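Aryl acylamidase (bacterium CSBL00001, PDB 4YJ6) probably hydrolyses the amide bond of N-acyl aryl amines, as an aryl acylamidase of the amidase signature enzyme family. Local coordinates at residues S260-G265 / A473-E478; R229-A234 / D469-S474; R295-L300 / A456-I461; D383-V388 / D393-P398; G166-V171 / T195-F200. One frame throughout, in Å; residues are numbered along the deposited sequence.

Contacts 1 and 2 share helix 467-480. Contact 1 sets a surface loop against it and is only partly buried. Contact 2 sets the start of helix 231-241 against it and is buried. Contacts 3, 4 and 5 are buried too, and each reaches the large mixed sheet. Contacts 3 and 4 use neighbouring strands, 454-462 and 394-398, and cover opposite faces. Contact 5 lies nearest the chain's centre. Its chemistry differs: threonine hydroxyls join methyl groups. Contacts 3 and 4 join purely apolar side chains. Contact 2 sets a valine on an isoleucine, a serine CB and helix carbonyls. Contact 1 is largely backbone against alanine methyls. The S474 and Y198 hydroxyls link contact 2 to contact 5.

Contact 1 (S260-G265 / A473-E478); sequences SALAQG and ASAAFE
L262 meets A475 with two different atoms. Its carbonyl O lies 3.4 Å from A475 CB. Its branch CD2 packs on the same methyl, with L262 CD2 4.1 Å from A475 CB. The leucine CG sits beside the backbone N (chi1 -66°), which brings CD2 round toward the helix although the CB itself does not point there. Further along the loop, G265 rests on the helix with its backbone alone: G265 CA is 4.4 Å from A476 CB.

Further bonds shape the loop. A type I beta turn runs from A261 to Q264, and Q264 N donates to A261 O over 3.2 Å. The turn lets both L262 and G265 reach neighbouring positions of helix 467-480. R479, one turn on from A475 in that helix, donates from NH1 to L262 O. L262 also touches V231 and R232 of helix 231-241.

Small alanines let the loop backbone come close to the helix. The carbonyl of L262 has an apolar neighbour in A475 and a charged donor in R479. The contact joins shape packing of the two segments to a polar tie supplied from the next turn of the helix.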
# COMPACT_ATOMS: atom_id res chain seq x y z
N SER A 260 -21.67 -0.29 0.94
CA SER A 260 -22.79 -0.64 1.80
C SER A 260 -22.39 -0.63 3.28
O SER A 260 -23.25 -0.53 4.16
CB SER A 260 -23.40 -1.99 1.43
OG SER A 260 -22.54 -3.08 1.80
N ALA A 261 -21.10 -0.73 3.55
CA ALA A 261 -20.59 -0.79 4.93
C ALA A 261 -20.28 0.59 5.51
O ALA A 261 -20.06 0.72 6.73
CB ALA A 261 -19.33 -1.63 4.95
N LEU A 262 -20.26 1.63 4.68
CA LEU A 262 -19.82 2.96 5.15
C LEU A 262 -20.67 3.48 6.30
O LEU A 262 -20.13 4.07 7.23
CB LEU A 262 -19.84 4.01 4.03
CG LEU A 262 -18.83 3.73 2.91
CD1 LEU A 262 -19.15 4.59 1.68
CD2 LEU A 262 -17.38 3.88 3.40
N ALA A 263 -21.97 3.26 6.26
CA ALA A 263 -22.86 3.80 7.30
C ALA A 263 -23.22 2.82 8.40
O ALA A 263 -24.08 3.11 9.25
CB ALA A 263 -24.16 4.33 6.65
N GLN A 264 -22.57 1.66 8.43
CA GLN A 264 -22.99 0.58 9.29
C GLN A 264 -22.72 0.84 10.78
O GLN A 264 -23.47 0.37 11.63
CB GLN A 264 -22.24 -0.65 8.86
CG GLN A 264 -22.67 -1.88 9.51
CD GLN A 264 -22.18 -3.07 8.72
OE1 GLN A 264 -21.48 -3.92 9.26
NE2 GLN A 264 -22.53 -3.12 7.42
N GLY A 265 -21.63 1.54 11.08
CA GLY A 265 -21.23 1.77 12.47
C GLY A 265 -20.61 0.53 13.11
O GLY A 265 -20.38 -0.48 12.44
N ALA A 473 -15.72 -0.12 10.35
CA ALA A 473 -14.97 0.46 11.47
C ALA A 473 -14.15 1.70 11.04
O ALA A 473 -14.02 2.68 11.80
CB ALA A 473 -14.05 -0.60 12.08
N SER A 474 -13.56 1.63 9.85
CA SER A 474 -12.75 2.72 9.34
C SER A 474 -13.62 3.96 9.16
O SER A 474 -13.20 5.06 9.52
CB SER A 474 -12.12 2.34 7.97
OG SER A 474 -11.23 1.24 8.12
N ALA A 475 -14.79 3.79 8.55
CA ALA A 475 -15.65 4.95 8.28
C ALA A 475 -16.18 5.51 9.60
O ALA A 475 -16.36 6.71 9.73
CB ALA A 475 -16.81 4.60 7.35
N ALA A 476 -16.49 4.63 10.54
CA ALA A 476 -16.97 5.09 11.86
C ALA A 476 -15.89 5.93 12.55
O ALA A 476 -16.17 7.01 13.13
CB ALA A 476 -17.36 3.88 12.68
N PHE A 477 -14.65 5.46 12.50
CA PHE A 477 -13.54 6.21 13.10
C PHE A 477 -13.34 7.54 12.35
O PHE A 477 -13.09 8.56 12.95
CB PHE A 477 -12.26 5.36 13.08
CG PHE A 477 -11.10 6.01 13.76
CD1 PHE A 477 -10.97 5.93 15.14
CD2 PHE A 477 -10.14 6.70 13.02
CE1 PHE A 477 -9.90 6.55 15.79
CE2 PHE A 477 -9.04 7.31 13.65
CZ PHE A 477 -8.92 7.24 15.04
N GLU A 478 -13.46 7.53 11.02
CA GLU A 478 -13.26 8.71 10.23
C GLU A 478 -14.26 9.80 10.63
O GLU A 478 -13.90 10.98 10.66
CB GLU A 478 -13.46 8.34 8.74
CG GLU A 478 -13.20 9.46 7.76
CD GLU A 478 -13.47 8.99 6.33
OE1 GLU A 478 -14.51 8.34 6.12
OE2 GLU A 478 -12.64 9.29 5.47

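Contact 2 (R229-A234 / D469-S474); sequences RTVRDA and DVIAAS
V231 straddles the surface of helix 467-480 with its two methyl branches. CG1 lies anti to the backbone N (chi1 177°) and faces I471, with V231 CG1 4.1 Å from I471 CG2. CG2 takes the position beside the backbone N and turns to the next turn of the helix, where V231 CG2 is 3.9 Å from S474 CB. V231 CG1 also reaches S474 CB, at 4.0 Å, so the serine CB sits against both branches. CG1 comes near the carbonyl of I471 as well.

I471 meets the valine with its beta-branch methyl CG2. Its other branch runs on to CD1, which belongs to the packing on F200 of the sheet. S474 meets V231 with its CB and its carbonyl O, and V231 CG2 is 3.8 Å from S474 O. The serine hydroxyl is turned back on its own helix. It sits beside the backbone N (chi1 -63°), where S474 OG donates to V470 O over 2.7 Å, from above the carbonyl plane. S474 N reaches V470 O from the opposite face, so that carbonyl is gripped twice. S474 OG is also bonded to Y198 OH.

The start of helix 231-241 is capped. T230 is the N-cap, and D233 N donates to T230 OG1 over 2.9 Å at 155°. E478 OE2, from helix 467-480, accepts from V231 N.

The interface is mainly apolar where the segments meet, while the buried serine hydroxyl is satisfied beside it. The E478 carboxylate at the N-terminal end of helix 231-241 would be expected to interact favourably with the helix dipole.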
# COMPACT_ATOMS: atom_id res chain seq x y z
N ARG A 229 -7.69 9.39 0.56
CA ARG A 229 -7.81 10.30 1.70
C ARG A 229 -9.10 10.05 2.45
O ARG A 229 -9.21 10.48 3.60
CB ARG A 229 -7.76 11.78 1.26
CG ARG A 229 -6.36 12.20 0.72
CD ARG A 229 -6.25 13.69 0.38
NE ARG A 229 -7.20 14.04 -0.67
CZ ARG A 229 -6.96 13.89 -1.98
NH1 ARG A 229 -5.78 13.47 -2.43
NH2 ARG A 229 -7.92 14.20 -2.83
N THR A 230 -10.08 9.41 1.81
CA THR A 230 -11.34 9.08 2.48
C THR A 230 -11.65 7.61 2.39
O THR A 230 -11.25 6.93 1.44
CB THR A 230 -12.56 9.81 1.87
OG1 THR A 230 -12.87 9.24 0.57
CG2 THR A 230 -12.28 11.29 1.72
N VAL A 231 -12.42 7.13 3.36
CA VAL A 231 -12.80 5.73 3.35
C VAL A 231 -13.78 5.47 2.21
O VAL A 231 -13.68 4.43 1.56
CB VAL A 231 -13.39 5.30 4.72
CG1 VAL A 231 -13.85 3.84 4.67
CG2 VAL A 231 -12.30 5.53 5.81
N ARG A 232 -14.67 6.43 1.92
CA ARG A 232 -15.61 6.28 0.82
C ARG A 232 -14.84 6.07 -0.51
O ARG A 232 -15.22 5.23 -1.32
CB ARG A 232 -16.51 7.53 0.68
CG ARG A 232 -17.43 7.50 -0.58
CD ARG A 232 -18.39 8.71 -0.61
NE ARG A 232 -19.30 8.59 0.54
CZ ARG A 232 -19.47 9.50 1.52
NH1 ARG A 232 -18.86 10.70 1.50
NH2 ARG A 232 -20.30 9.22 2.53
N ASP A 233 -13.77 6.81 -0.74
CA ASP A 233 -13.06 6.65 -2.01
C ASP A 233 -12.44 5.26 -2.07
O ASP A 233 -12.29 4.68 -3.15
CB ASP A 233 -11.95 7.68 -2.21
CG ASP A 233 -12.49 9.03 -2.72
OD1 ASP A 233 -13.70 9.14 -3.01
OD2 ASP A 233 -11.66 9.94 -2.82
N ALA A 234 -12.00 4.76 -0.93
CA ALA A 234 -11.40 3.42 -0.93
C ALA A 234 -12.47 2.38 -1.22
O ALA A 234 -12.24 1.41 -1.94
CB ALA A 234 -10.73 3.14 0.45
N ASP A 469 -16.33 -5.34 7.37
CA ASP A 469 -16.20 -4.95 8.79
C ASP A 469 -15.08 -3.91 8.92
O ASP A 469 -15.16 -2.99 9.74
CB ASP A 469 -15.83 -6.15 9.67
CG ASP A 469 -17.01 -7.09 9.97
OD1 ASP A 469 -18.17 -6.71 9.71
OD2 ASP A 469 -16.75 -8.20 10.50
N VAL A 470 -14.01 -4.10 8.16
CA VAL A 470 -12.88 -3.16 8.20
C VAL A 470 -13.34 -1.80 7.66
O VAL A 470 -13.04 -0.77 8.25
CB VAL A 470 -11.67 -3.66 7.41
CG1 VAL A 470 -10.52 -2.62 7.40
CG2 VAL A 470 -11.17 -4.98 8.02
N ILE A 471 -14.06 -1.81 6.54
CA ILE A 471 -14.60 -0.56 5.98
C ILE A 471 -15.52 0.10 7.04
O ILE A 471 -15.42 1.29 7.28
CB ILE A 471 -15.40 -0.80 4.70
CG1 ILE A 471 -14.49 -1.24 3.53
CG2 ILE A 471 -16.17 0.45 4.30
CD1 ILE A 471 -13.53 -0.14 3.02
N ALA A 472 -16.41 -0.68 7.65
CA ALA A 472 -17.39 -0.10 8.59
C ALA A 472 -16.67 0.58 9.76
O ALA A 472 -16.97 1.74 10.14
CB ALA A 472 -18.32 -1.17 9.11
N ALA A 473 -15.72 -0.12 10.35
CA ALA A 473 -14.97 0.46 11.47
C ALA A 473 -14.15 1.70 11.04
O ALA A 473 -14.02 2.68 11.80
CB ALA A 473 -14.05 -0.60 12.08
N SER A 474 -13.56 1.63 9.85
CA SER A 474 -12.75 2.72 9.34
C SER A 474 -13.62 3.96 9.16
O SER A 474 -13.20 5.06 9.52
CB SER A 474 -12.12 2.34 7.97
OG SER A 474 -11.23 1.24 8.12

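Contact 3 (R295-L300 / A456-I461); sequences RVFTEL and AGMLII
F297 reaches from the end of helix 284-299 to M458 and I460 on strand 454-462. This is helix-on-sheet packing in the layered alpha/beta fold of the amidase signature family. The strand is one of the inner strands of the large mixed sheet.

The interactions across the contact are apolar. M458, a selenomethionine, comes at F297 from the opposite direction. Its chain is extended to SE and then bent (chi3 76°), so that the terminal methyl is turned onto the ring edge. M458 CE lies near the ring plane, 3.7 Å from F297 CE2. I460 reaches the neighbouring ring atom from an oblique direction, and its CD1 is 4.1 Å from F297 CZ. M458 and I460 are two residues apart and put their side chains on the same face of the sheet. L396 of the adjacent strand 394-398 also touches F297, and F477 of helix 467-480 packs on M458.

In the helical segment the polar bonds are local. The backbone bonds of 295-300 are weak as the helix ends. A side chain adds to them: T298 OG1 donates to R295 O over 2.8 Å, lying in the carbonyl plane on a lone pair.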
# COMPACT_ATOMS: atom_id res chain seq x y z
N ARG A 295 -10.17 4.36 22.05
CA ARG A 295 -11.28 4.80 22.88
C ARG A 295 -12.34 5.50 22.07
O ARG A 295 -13.48 5.62 22.52
CB ARG A 295 -10.77 5.69 24.01
CG ARG A 295 -10.12 4.82 25.11
CD ARG A 295 -9.33 5.62 26.07
NE ARG A 295 -9.08 4.84 27.28
CZ ARG A 295 -8.03 4.05 27.48
NH1 ARG A 295 -7.10 3.90 26.53
NH2 ARG A 295 -7.91 3.41 28.66
N VAL A 296 -12.00 5.92 20.86
CA VAL A 296 -13.01 6.50 19.98
C VAL A 296 -14.11 5.47 19.77
O VAL A 296 -15.30 5.81 19.73
CB VAL A 296 -12.40 6.97 18.65
CG1 VAL A 296 -13.53 7.39 17.63
CG2 VAL A 296 -11.41 8.12 18.90
N PHE A 297 -13.73 4.20 19.66
CA PHE A 297 -14.72 3.17 19.39
C PHE A 297 -15.64 2.89 20.59
O PHE A 297 -16.79 2.55 20.40
CB PHE A 297 -14.02 1.88 18.99
CG PHE A 297 -13.37 1.98 17.63
CD1 PHE A 297 -14.14 2.05 16.49
CD2 PHE A 297 -11.99 2.02 17.51
CE1 PHE A 297 -13.52 2.15 15.21
CE2 PHE A 297 -11.39 2.13 16.24
CZ PHE A 297 -12.16 2.18 15.11
N THR A 298 -15.12 3.07 21.80
CA THR A 298 -15.95 2.82 22.97
C THR A 298 -17.08 3.86 23.01
O THR A 298 -18.17 3.56 23.47
CB THR A 298 -15.16 2.87 24.29
OG1 THR A 298 -14.76 4.21 24.54
CG2 THR A 298 -13.96 1.98 24.27
N GLU A 299 -16.82 5.07 22.53
CA GLU A 299 -17.87 6.10 22.48
C GLU A 299 -18.91 5.83 21.41
O GLU A 299 -20.02 6.38 21.47
CB GLU A 299 -17.26 7.47 22.24
CG GLU A 299 -16.45 7.95 23.39
CD GLU A 299 -17.25 7.95 24.68
OE1 GLU A 299 -18.37 8.54 24.68
OE2 GLU A 299 -16.78 7.35 25.69
N LEU A 300 -18.56 5.02 20.41
CA LEU A 300 -19.50 4.65 19.38
C LEU A 300 -20.29 3.38 19.69
O LEU A 300 -20.99 2.85 18.82
CB LEU A 300 -18.76 4.50 18.05
CG LEU A 300 -18.02 5.76 17.62
CD1 LEU A 300 -17.19 5.44 16.40
CD2 LEU A 300 -18.99 6.92 17.30
N ALA A 456 0.86 9.31 12.19
CA ALA A 456 0.97 7.91 12.64
C ALA A 456 -0.35 7.22 12.37
O ALA A 456 -1.42 7.81 12.52
CB ALA A 456 1.28 7.83 14.17
N GLY A 457 -0.29 5.93 12.04
CA GLY A 457 -1.50 5.19 11.75
C GLY A 457 -1.91 4.13 12.76
O GLY A 457 -1.08 3.59 13.51
N MSE A 458 -3.21 3.85 12.78
CA MSE A 458 -3.72 2.70 13.51
C MSE A 458 -4.22 1.65 12.52
O MSE A 458 -4.89 1.98 11.55
CB MSE A 458 -4.88 3.12 14.39
CG MSE A 458 -5.64 1.92 14.87
SE MSE A 458 -6.89 2.58 16.22
CE MSE A 458 -8.16 3.37 15.05
N LEU A 459 -3.87 0.38 12.76
CA LEU A 459 -4.32 -0.69 11.86
C LEU A 459 -5.59 -1.30 12.42
O LEU A 459 -5.67 -1.62 13.61
CB LEU A 459 -3.24 -1.78 11.79
CG LEU A 459 -3.48 -2.78 10.63
CD1 LEU A 459 -3.27 -2.02 9.30
CD2 LEU A 459 -2.50 -3.95 10.73
N ILE A 460 -6.60 -1.41 11.57
CA ILE A 460 -7.81 -2.12 11.89
C ILE A 460 -7.79 -3.44 11.14
O ILE A 460 -7.73 -3.44 9.90
CB ILE A 460 -9.03 -1.30 11.43
CG1 ILE A 460 -9.03 0.08 12.11
CG2 ILE A 460 -10.37 -2.08 11.64
CD1 ILE A 460 -10.22 1.00 11.69
N ILE A 461 -7.83 -4.56 11.86
CA ILE A 461 -7.78 -5.87 11.23
C ILE A 461 -9.13 -6.58 11.39
O ILE A 461 -9.70 -6.59 12.50
CB ILE A 461 -6.68 -6.76 11.89
CG1 ILE A 461 -5.32 -6.02 11.91
CG2 ILE A 461 -6.58 -8.12 11.15
CD1 ILE A 461 -4.16 -6.85 12.62

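Contact 4 (D383-V388 / D393-P398); sequences DCMNGV and DLLLAP
L395 carries this contact, with its CD2 methyl against the selenium of M385. M385 SE is 4.0 Å from L395 CD2, and the two side chains cross at about a right angle. M385 is a selenomethionine. Its chain bends at chi2 (-72°), which swings SE toward the strand although its CB does not point there. V388, one turn further along helix 368-389, covers the root of the same leucine: V388 CG1 is 4.2 Å from L395 CB. L395 therefore has the helix at both its base and its tip.

The helix and the strand are close in sequence, joined by only four residues between the segments. Strand 394-398 lies between strands 454-462 and 270-273. L395 shares its face with I461, which also touches M385. L394 and L396 point to the other face, where L396 meets A294 of helix 284-299.

The contact is wholly apolar, and all three of its touching residues are buried. Helix 368-389 packs on one face of the strand while helix 284-299 covers the other. The arrangement implies a sheet layered between helices, held here by dispersion and burial rather than by polar bonds.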
# COMPACT_ATOMS: atom_id res chain seq x y z
N ASP A 383 -2.46 -18.84 13.26
CA ASP A 383 -3.36 -19.39 14.28
C ASP A 383 -3.48 -18.42 15.46
O ASP A 383 -4.53 -18.37 16.12
CB ASP A 383 -2.86 -20.76 14.75
CG ASP A 383 -3.36 -21.90 13.88
OD1 ASP A 383 -4.35 -21.70 13.16
OD2 ASP A 383 -2.74 -22.97 13.91
N CYS A 384 -2.46 -17.60 15.71
CA CYS A 384 -2.56 -16.60 16.79
C CYS A 384 -3.58 -15.55 16.39
O CYS A 384 -4.39 -15.12 17.19
CB CYS A 384 -1.22 -15.93 17.07
SG CYS A 384 -0.02 -17.04 17.92
N MSE A 385 -3.57 -15.15 15.12
CA MSE A 385 -4.60 -14.23 14.64
C MSE A 385 -5.98 -14.86 14.76
O MSE A 385 -6.94 -14.22 15.22
CB MSE A 385 -4.38 -13.90 13.18
CG MSE A 385 -3.30 -12.96 12.98
SE MSE A 385 -3.90 -11.18 13.58
CE MSE A 385 -2.18 -10.33 13.16
N ASN A 386 -6.08 -16.11 14.34
CA ASN A 386 -7.37 -16.80 14.37
C ASN A 386 -7.91 -16.89 15.81
O ASN A 386 -9.11 -16.84 16.03
CB ASN A 386 -7.25 -18.22 13.80
CG ASN A 386 -7.16 -18.23 12.27
OD1 ASN A 386 -6.52 -19.11 11.67
ND2 ASN A 386 -7.76 -17.26 11.66
N GLY A 387 -7.01 -17.05 16.78
CA GLY A 387 -7.44 -17.13 18.18
C GLY A 387 -8.12 -15.84 18.61
O GLY A 387 -9.05 -15.85 19.41
N VAL A 388 -7.64 -14.70 18.10
CA VAL A 388 -8.32 -13.44 18.37
C VAL A 388 -9.71 -13.44 17.75
O VAL A 388 -10.70 -13.08 18.39
CB VAL A 388 -7.48 -12.26 17.84
CG1 VAL A 388 -8.28 -10.94 17.84
CG2 VAL A 388 -6.19 -12.11 18.68
N ASP A 393 -14.54 -9.30 17.06
CA ASP A 393 -14.93 -8.89 15.72
C ASP A 393 -13.84 -8.11 14.98
O ASP A 393 -13.83 -8.08 13.77
CB ASP A 393 -16.21 -8.02 15.80
CG ASP A 393 -17.36 -8.75 16.47
OD1 ASP A 393 -17.71 -9.86 16.01
OD2 ASP A 393 -17.90 -8.25 17.48
N LEU A 394 -12.94 -7.47 15.70
CA LEU A 394 -11.93 -6.60 15.11
C LEU A 394 -10.72 -6.61 16.01
O LEU A 394 -10.87 -6.85 17.20
CB LEU A 394 -12.42 -5.15 15.02
CG LEU A 394 -13.52 -4.81 14.02
CD1 LEU A 394 -14.11 -3.43 14.38
CD2 LEU A 394 -13.01 -4.82 12.55
N LEU A 395 -9.55 -6.32 15.45
CA LEU A 395 -8.35 -6.15 16.25
C LEU A 395 -7.73 -4.81 15.85
O LEU A 395 -7.61 -4.52 14.66
CB LEU A 395 -7.36 -7.27 15.98
CG LEU A 395 -5.98 -7.18 16.61
CD1 LEU A 395 -6.13 -7.14 18.12
CD2 LEU A 395 -5.13 -8.37 16.15
N LEU A 396 -7.37 -4.01 16.84
CA LEU A 396 -6.69 -2.73 16.61
C LEU A 396 -5.24 -2.83 17.06
O LEU A 396 -4.95 -3.45 18.08
CB LEU A 396 -7.34 -1.61 17.41
CG LEU A 396 -8.83 -1.44 17.21
CD1 LEU A 396 -9.35 -0.36 18.18
CD2 LEU A 396 -9.09 -1.08 15.74
N ALA A 397 -4.36 -2.15 16.35
CA ALA A 397 -2.94 -2.10 16.71
C ALA A 397 -2.37 -0.85 16.06
O ALA A 397 -3.01 -0.28 15.20
CB ALA A 397 -2.19 -3.38 16.20
N PRO A 398 -1.17 -0.40 16.48
CA PRO A 398 -0.53 0.64 15.68
C PRO A 398 -0.13 0.02 14.34
O PRO A 398 0.28 -1.14 14.31
CB PRO A 398 0.75 1.01 16.47
CG PRO A 398 0.58 0.31 17.86
CD PRO A 398 -0.31 -0.90 17.57

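Contact 5 (G166-V171 / T195-F200); sequences GAAALV and TNTYGF
A168 and T195 make the close part of this contact, where helix 165-172 meets the end of helix 190-195. A168 CB is 3.5 Å from T195 OG1. T197 also brings its hydroxyl to this methyl, more loosely, with T197 OG1 4.2 Å from A168 CB. One turn along, V171 and T197 cross obliquely, and V171 CG1 is 3.8 Å from T197 CG2.

The two threonine hydroxyls are tied together: T197 OG1 donates to T195 OG1 over 2.9 Å. In both residues OG1 is rotated between the backbone N and the carbonyl carbon (chi1 59° and 50°), which lets the hydroxyls meet beside A168 CB. T195 OG1 is also bonded to P191 O. The hydroxyls buried against A168 thus have polar partners of their own.

The looser side is the strand, not solvent, since every touching residue is buried. The Y198 side chain leads away from helix 165-172. F200 packs on helix 467-480.

N196 makes the turn, with positive phi, and its ND2 is bonded to W483 O. Helix 165-172 carries the end of the Gly/Ser-rich amidase signature sequence (GGSSGGAAALV). The contact packs this signature helix against the Schellman-ended turn that leads into the large mixed sheet.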
# COMPACT_ATOMS: atom_id res chain seq x y z
N GLY A 166 5.60 6.49 -3.38
CA GLY A 166 5.12 7.45 -4.36
C GLY A 166 3.59 7.54 -4.40
O GLY A 166 3.02 8.63 -4.55
N ALA A 167 2.93 6.39 -4.28
CA ALA A 167 1.47 6.34 -4.26
C ALA A 167 0.93 7.19 -3.10
O ALA A 167 0.07 8.08 -3.27
CB ALA A 167 1.00 4.87 -4.10
N ALA A 168 1.44 6.93 -1.90
CA ALA A 168 0.93 7.61 -0.74
C ALA A 168 1.24 9.12 -0.79
O ALA A 168 0.42 9.92 -0.42
CB ALA A 168 1.50 7.01 0.56
N ALA A 169 2.44 9.48 -1.24
CA ALA A 169 2.86 10.88 -1.26
C ALA A 169 1.95 11.70 -2.20
O ALA A 169 1.49 12.78 -1.85
CB ALA A 169 4.35 11.00 -1.70
N LEU A 170 1.63 11.16 -3.37
CA LEU A 170 0.72 11.88 -4.25
C LEU A 170 -0.65 12.08 -3.63
O LEU A 170 -1.23 13.16 -3.74
CB LEU A 170 0.57 11.17 -5.61
CG LEU A 170 1.84 11.16 -6.46
CD1 LEU A 170 1.54 10.42 -7.81
CD2 LEU A 170 2.31 12.58 -6.75
N VAL A 171 -1.18 11.05 -2.97
CA VAL A 171 -2.49 11.15 -2.36
C VAL A 171 -2.45 12.12 -1.17
O VAL A 171 -3.37 12.91 -1.00
CB VAL A 171 -3.01 9.75 -1.93
CG1 VAL A 171 -4.33 9.84 -1.12
CG2 VAL A 171 -3.18 8.89 -3.22
N THR A 195 1.83 9.06 6.13
CA THR A 195 1.39 10.22 5.33
C THR A 195 -0.06 10.65 5.57
O THR A 195 -0.62 11.43 4.80
CB THR A 195 1.56 9.98 3.81
OG1 THR A 195 0.80 8.84 3.44
CG2 THR A 195 3.02 9.76 3.47
N ASN A 196 -0.67 10.17 6.66
CA ASN A 196 -2.03 10.61 6.99
C ASN A 196 -3.01 10.21 5.89
O ASN A 196 -3.96 10.92 5.64
CB ASN A 196 -2.10 12.16 7.20
CG ASN A 196 -3.33 12.60 7.96
OD1 ASN A 196 -3.52 12.19 9.10
ND2 ASN A 196 -4.15 13.46 7.36
N THR A 197 -2.76 9.08 5.24
CA THR A 197 -3.72 8.58 4.26
C THR A 197 -4.27 7.22 4.66
O THR A 197 -3.78 6.58 5.60
CB THR A 197 -3.10 8.54 2.86
OG1 THR A 197 -1.84 7.86 2.90
CG2 THR A 197 -2.88 10.00 2.35
N TYR A 198 -5.36 6.83 4.00
CA TYR A 198 -6.03 5.58 4.33
C TYR A 198 -5.56 4.50 3.37
O TYR A 198 -5.68 4.65 2.14
CB TYR A 198 -7.52 5.81 4.20
CG TYR A 198 -8.37 4.58 4.52
CD1 TYR A 198 -8.48 4.11 5.84
CD2 TYR A 198 -9.05 3.90 3.51
CE1 TYR A 198 -9.27 3.02 6.13
CE2 TYR A 198 -9.83 2.79 3.80
CZ TYR A 198 -9.93 2.35 5.10
OH TYR A 198 -10.70 1.26 5.37
N GLY A 199 -5.02 3.41 3.90
CA GLY A 199 -4.48 2.36 3.05
C GLY A 199 -5.26 1.09 3.29
O GLY A 199 -5.25 0.59 4.42
N PHE A 200 -5.90 0.55 2.25
CA PHE A 200 -6.77 -0.62 2.41
C PHE A 200 -6.13 -1.88 1.82
O PHE A 200 -5.94 -1.95 0.59
CB PHE A 200 -8.15 -0.42 1.75
CG PHE A 200 -9.14 -1.47 2.16
CD1 PHE A 200 -9.92 -1.29 3.30
CD2 PHE A 200 -9.26 -2.66 1.46
CE1 PHE A 200 -10.81 -2.27 3.73
CE2 PHE A 200 -10.15 -3.64 1.87
CZ PHE A 200 -10.92 -3.45 3.02